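Local structure of L-tyrosine isonitrile synthase (Pseudomonas aeruginosa, 3E59) at residues 123-126 with 127-131; 152-155 with 156-159. The protein converts L-tyrosine to its isonitrile derivative, drawing the isonitrile carbon from C2 of ribulose 5-phosphate, in the biosynthesis of paerucumarin. All coordinates share one frame; numbering follows the deposited sequence.

Interaction 1: 123-126 with 127-131; sequences VRIG and DAHIS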
ATOM      1  N   VAL A 123       6.146   0.451  13.968  1.00 47.38           N
ATOM      2  CA  VAL A 123       7.057  -0.013  12.910  1.00 46.35           C
ATOM      3  C   VAL A 123       8.484   0.537  13.075  1.00 47.34           C
ATOM      4  O   VAL A 123       9.415   0.087  12.397  1.00 47.62           O
ATOM      5  CB  VAL A 123       6.485   0.200  11.473  1.00 47.81           C
ATOM      6  CG1 VAL A 123       5.108  -0.458  11.355  1.00 47.34           C
ATOM      7  CG2 VAL A 123       6.399   1.667  11.106  1.00 48.51           C
ATOM      8  N   ARG A 124       8.639   1.489  13.992  1.00 46.25           N
ATOM      9  CA  ARG A 124       9.946   1.985  14.428  1.00 49.27           C
ATOM     10  C   ARG A 124      10.690   2.793  13.360  1.00 48.34           C
ATOM     11  O   ARG A 124      11.888   2.625  13.128  1.00 49.05           O
ATOM     12  CB  ARG A 124      10.800   0.853  15.028  1.00 52.54           C
ATOM     13  CG  ARG A 124      10.238   0.325  16.362  1.00 54.70           C
ATOM     14  CD  ARG A 124      10.567  -1.134  16.598  1.00 55.84           C
ATOM     15  NE  ARG A 124      10.045  -1.594  17.887  1.00 58.85           N
ATOM     16  CZ  ARG A 124      10.234  -2.813  18.391  1.00 58.91           C
ATOM     17  NH1 ARG A 124      10.932  -3.719  17.716  1.00 59.83           N
ATOM     18  NH2 ARG A 124       9.721  -3.128  19.573  1.00 58.68           N
ATOM     19  N   ILE A 125       9.948   3.686  12.724  1.00 45.87           N
ATOM     20  CA  ILE A 125      10.512   4.674  11.824  1.00 43.44           C
ATOM     21  C   ILE A 125      10.174   6.005  12.477  1.00 42.45           C
ATOM     22  O   ILE A 125       9.005   6.272  12.772  1.00 41.95           O
ATOM     23  CB  ILE A 125       9.917   4.541  10.395  1.00 43.25           C
ATOM     24  CG1 ILE A 125      10.255   3.165   9.805  1.00 42.85           C
ATOM     25  CG2 ILE A 125      10.420   5.654   9.467  1.00 40.35           C
ATOM     26  CD1 ILE A 125       9.301   2.701   8.714  1.00 42.69           C
ATOM     27  N   GLY A 126      11.202   6.816  12.744  1.00 42.74           N
ATOM     28  CA  GLY A 126      11.020   8.102  13.423  1.00 41.16           C
ATOM     29  C   GLY A 126      10.227   9.080  12.576  1.00 41.36           C
ATOM     30  O   GLY A 126      10.210   8.960  11.348  1.00 39.94           O
ATOM     31  N   ASP A 127       9.579  10.049  13.225  1.00 40.02           N
ATOM     32  CA  ASP A 127       8.722  11.011  12.525  1.00 42.21           C
ATOM     33  C   ASP A 127       9.458  11.901  11.512  1.00 43.68           C
ATOM     34  O   ASP A 127       8.848  12.382  10.540  1.00 44.30           O
ATOM     35  CB  ASP A 127       7.967  11.877  13.535  1.00 43.51           C
ATOM     36  CG  ASP A 127       6.753  11.183  14.096  1.00 46.28           C
ATOM     37  OD1 ASP A 127       6.500  11.326  15.314  1.00 45.28           O
ATOM     38  OD2 ASP A 127       6.049  10.488  13.321  1.00 46.57           O
ATOM     39  N   ALA A 128      10.751  12.128  11.753  1.00 40.67           N
ATOM     40  CA  ALA A 128      11.613  12.865  10.829  1.00 39.65           C
ATOM     41  C   ALA A 128      11.807  12.084   9.545  1.00 39.21           C
ATOM     42  O   ALA A 128      11.796  12.658   8.463  1.00 39.92           O
ATOM     43  CB  ALA A 128      12.966  13.169  11.468  1.00 36.96           C
ATOM     44  N   HIS A 129      11.995  10.772   9.669  1.00 41.68           N
ATOM     45  CA  HIS A 129      12.134   9.910   8.499  1.00 44.38           C
ATOM     46  C   HIS A 129      10.853   9.915   7.667  1.00 43.64           C
ATOM     47  O   HIS A 129      10.907  10.022   6.434  1.00 42.73           O
ATOM     48  CB  HIS A 129      12.501   8.481   8.908  1.00 47.11           C
ATOM     49  CG  HIS A 129      13.954   8.292   9.214  1.00 51.27           C
ATOM     50  ND1 HIS A 129      14.894   8.049   8.235  1.00 53.36           N
ATOM     51  CD2 HIS A 129      14.630   8.306  10.388  1.00 52.64           C
ATOM     52  CE1 HIS A 129      16.083   7.915   8.792  1.00 54.18           C
ATOM     53  NE2 HIS A 129      15.950   8.066  10.098  1.00 54.01           N
ATOM     54  N   ILE A 130       9.709   9.809   8.353  1.00 40.65           N
ATOM     55  CA  ILE A 130       8.396   9.840   7.701  1.00 41.37           C
ATOM     56  C   ILE A 130       8.180  11.164   6.949  1.00 42.48           C
ATOM     57  O   ILE A 130       7.778  11.161   5.782  1.00 44.45           O
ATOM     58  CB  ILE A 130       7.241   9.549   8.710  1.00 38.33           C
ATOM     59  CG1 ILE A 130       7.340   8.113   9.235  1.00 35.24           C
ATOM     60  CG2 ILE A 130       5.855   9.773   8.078  1.00 37.60           C
ATOM     61  CD1 ILE A 130       6.681   7.955  10.542  1.00 37.27           C
ATOM     62  N   SER A 131       8.457  12.283   7.614  1.00 42.65           N
ATOM     63  CA  SER A 131       8.342  13.598   6.981  1.00 44.08           C
ATOM     64  C   SER A 131       9.237  13.746   5.752  1.00 42.47           C
ATOM     65  O   SER A 131       8.816  14.321   4.760  1.00 44.68           O
ATOM     66  CB  SER A 131       8.625  14.718   7.984  1.00 44.10           C
ATOM     67  OG  SER A 131       7.482  14.978   8.776  1.00 44.55           O
TER
HETATM   68  O   HOH W   1       6.826   7.696  13.849  1.00 48.93           O

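Interaction 2: 152-155 with 156-159; sequences FNLE and DVRA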
ATOM      1  N   PHE A 152      -2.678  12.549   0.678  1.00 37.36           N
ATOM      2  CA  PHE A 152      -3.392  12.932   1.882  1.00 36.54           C
ATOM      3  C   PHE A 152      -2.704  12.246   3.056  1.00 38.33           C
ATOM      4  O   PHE A 152      -2.701  11.022   3.144  1.00 38.26           O
ATOM      5  CB  PHE A 152      -4.857  12.495   1.762  1.00 34.65           C
ATOM      6  CG  PHE A 152      -5.736  12.954   2.892  1.00 34.26           C
ATOM      7  CD1 PHE A 152      -6.273  14.249   2.896  1.00 33.16           C
ATOM      8  CD2 PHE A 152      -6.055  12.085   3.935  1.00 30.40           C
ATOM      9  CE1 PHE A 152      -7.091  14.674   3.935  1.00 34.13           C
ATOM     10  CE2 PHE A 152      -6.880  12.509   4.990  1.00 34.38           C
ATOM     11  CZ  PHE A 152      -7.397  13.798   4.992  1.00 32.62           C
ATOM     12  N   ASN A 153      -2.100  13.041   3.944  1.00 40.38           N
ATOM     13  CA  ASN A 153      -1.435  12.518   5.139  1.00 38.68           C
ATOM     14  C   ASN A 153      -2.329  12.700   6.362  1.00 38.76           C
ATOM     15  O   ASN A 153      -3.335  13.412   6.294  1.00 36.33           O
ATOM     16  CB  ASN A 153      -0.089  13.223   5.358  1.00 41.02           C
ATOM     17  CG  ASN A 153       0.771  13.256   4.100  1.00 43.24           C
ATOM     18  OD1 ASN A 153       1.019  14.321   3.514  1.00 45.06           O
ATOM     19  ND2 ASN A 153       1.219  12.095   3.672  1.00 43.55           N
ATOM     20  N   LEU A 154      -1.966  12.070   7.476  1.00 37.67           N
ATOM     21  CA  LEU A 154      -2.729  12.230   8.721  1.00 40.68           C
ATOM     22  C   LEU A 154      -2.888  13.697   9.154  1.00 43.02           C
ATOM     23  O   LEU A 154      -3.922  14.076   9.715  1.00 41.43           O
ATOM     24  CB  LEU A 154      -2.112  11.399   9.852  1.00 38.06           C
ATOM     25  CG  LEU A 154      -2.829  11.291  11.212  1.00 37.39           C
ATOM     26  CD1 LEU A 154      -4.301  10.900  11.091  1.00 31.91           C
ATOM     27  CD2 LEU A 154      -2.079  10.332  12.144  1.00 37.12           C
ATOM     28  N   GLU A 155      -1.866  14.510   8.881  1.00 45.37           N
ATOM     29  CA  GLU A 155      -1.849  15.917   9.299  1.00 45.34           C
ATOM     30  C   GLU A 155      -2.727  16.818   8.439  1.00 43.89           C
ATOM     31  O   GLU A 155      -2.957  17.977   8.784  1.00 44.72           O
ATOM     32  CB  GLU A 155      -0.419  16.471   9.367  1.00 47.91           C
ATOM     33  CG  GLU A 155       0.434  16.219   8.144  1.00 51.74           C
ATOM     34  CD  GLU A 155       1.300  14.978   8.273  1.00 56.02           C
ATOM     35  OE1 GLU A 155       0.826  13.937   8.793  1.00 56.57           O
ATOM     36  OE2 GLU A 155       2.468  15.046   7.840  1.00 58.58           O
ATOM     37  N   ASP A 156      -3.217  16.280   7.326  1.00 42.33           N
ATOM     38  CA  ASP A 156      -4.128  17.010   6.454  1.00 41.00           C
ATOM     39  C   ASP A 156      -5.583  16.902   6.896  1.00 40.25           C
ATOM     40  O   ASP A 156      -6.452  17.567   6.330  1.00 41.06           O
ATOM     41  CB  ASP A 156      -3.975  16.538   5.004  1.00 40.61           C
ATOM     42  CG  ASP A 156      -2.561  16.731   4.478  1.00 42.64           C
ATOM     43  OD1 ASP A 156      -1.922  17.745   4.832  1.00 42.05           O
ATOM     44  OD2 ASP A 156      -2.087  15.868   3.706  1.00 44.44           O
ATOM     45  N   VAL A 157      -5.849  16.060   7.896  1.00 38.07           N
ATOM     46  CA  VAL A 157      -7.199  15.918   8.443  1.00 37.23           C
ATOM     47  C   VAL A 157      -7.628  17.248   9.065  1.00 40.16           C
ATOM     48  O   VAL A 157      -7.104  17.673  10.108  1.00 40.84           O
ATOM     49  CB  VAL A 157      -7.325  14.737   9.460  1.00 36.56           C
ATOM     50  CG1 VAL A 157      -8.735  14.675  10.065  1.00 31.81           C
ATOM     51  CG2 VAL A 157      -6.964  13.409   8.791  1.00 32.04           C
ATOM     52  N   ARG A 158      -8.577  17.903   8.391  1.00 40.40           N
ATOM     53  CA  ARG A 158      -9.071  19.225   8.780  1.00 43.00           C
ATOM     54  C   ARG A 158      -9.509  19.264  10.244  1.00 41.18           C
ATOM     55  O   ARG A 158      -9.222  20.226  10.952  1.00 41.11           O
ATOM     56  CB  ARG A 158     -10.213  19.652   7.849  1.00 44.49           C
ATOM     57  CG  ARG A 158     -10.585  21.120   7.905  1.00 48.42           C
ATOM     58  CD  ARG A 158     -11.593  21.466   6.815  1.00 50.06           C
ATOM     59  NE  ARG A 158     -12.329  22.698   7.115  1.00 54.91           N
ATOM     60  CZ  ARG A 158     -13.265  23.231   6.326  1.00 58.05           C
ATOM     61  NH1 ARG A 158     -13.590  22.647   5.177  1.00 60.26           N
ATOM     62  NH2 ARG A 158     -13.880  24.354   6.684  1.00 58.36           N
ATOM     63  N   ALA A 159     -10.182  18.208  10.693  1.00 39.40           N
ATOM     64  CA  ALA A 159     -10.718  18.136  12.052  1.00 40.07           C
ATOM     65  C   ALA A 159      -9.627  18.089  13.125  1.00 39.33           C
ATOM     66  O   ALA A 159      -9.871  18.464  14.272  1.00 38.79           O
ATOM     67  CB  ALA A 159     -11.651  16.939  12.189  1.00 38.88           C
TER
HETATM   68  O   HOH W   2      -4.975  19.464   9.373  1.00 46.42           O

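Interaction 1: 123-126 with 127-131
G126 O accepts a hydrogen bond from I130 N (3.2 Å) as the chain passes from the extended backbone of I125 and G126 into the first turn of helix 127-144. G126 is the N-cap residue, and this i to i+4 bond is straight at the hydrogen (163°) and lies in the carbonyl plane. Beside it, I125 lays its CG2 methyl against the first turn. A chi1 of -62° sets CG1 beside the backbone N and leaves CG2 anti to it; I125 CG2 thereby reaches H129 CB at 3.6 Å and I130 CG1 at 3.9 Å, the side chains crossing at about a right angle. I130 CD1 in turn lies 3.6 Å from I125 O. That carbonyl is held by a bridging water, which donates to I125 O at 2.8 Å and to D127 OD2 at 2.9 Å. The D127 carboxylate also takes salt bridges from R117 through OD2 and from R171 through OD1. G126 has no side chain to cap the first-turn N-H groups; the water instead joins loop carbonyl to carboxylate, while the acidic D127 would be expected to interact favourably with the helix dipole and to be kept ionised by its two arginines.

Interaction 2: 152-155 with 156-159
D156 turns its carboxylate back onto the backbone of N153, closing a short 3-10 turn just after strand 149-151. D156 OD2 accepts a hydrogen bond from N153 N at 2.8 Å, nearly straight (173°); the N-H arrives on the anti side of the carboxylate, tilted out of its plane. In return D156 N donates to N153 O at 3.1 Å, from above the carbonyl plane. The pair resembles one half of a capping box, the return bond going to the backbone carbonyl of N153, and the D156 side chain is brought to N153 because CG stands beside its own backbone N (chi1 -59°). The other carboxylate oxygen, OD1, forms a salt bridge with R164. One residue further on, V157 N gives a weak bond to L154 O (3.3 Å). A water spans the outgoing chain, donating to E155 O at 2.6 Å and to V157 O at 2.9 Å. The E155 carboxylate has its partners elsewhere: OE2 is bound by R117 and Q134.

The apolar side of the turn is formed by F152, whose ring meets D156 CB through CE1 (3.8 Å) and V157 CG2 through CZ (3.8 Å). V157 CG2 also sits against L154 O. F152 further packs edge-to-face on F248 and touches W240 and L244 of helix 219-247, while its backbone pairs with V112 of strand 108-112. N153 rests on helix 127-144 and L154 on L170 of helix 167-178, placing the turn between the edge strand of the parallel sheet and three helices.

Interaction 1 comes first along the chain: the backbone starts helix 127-144 at residues 123-131, runs along it, enters edge strand 149-151 of the parallel sheet and leaves through the turn at 152-159. Their centres are 17 Å apart and their nearest atoms about 5 Å, so there is no direct contact between them. R117 links them, since it makes a salt bridge to D127 and another to E155. Helix 127-144 is shared as well, beginning in interaction 1 and giving Q134 to E155 of interaction 2. Helix 167-178 meets both, through R171 at D127 and L170 at L154 and E155. The start of the helix and the exit from the strand are thus tied together by polar side chains.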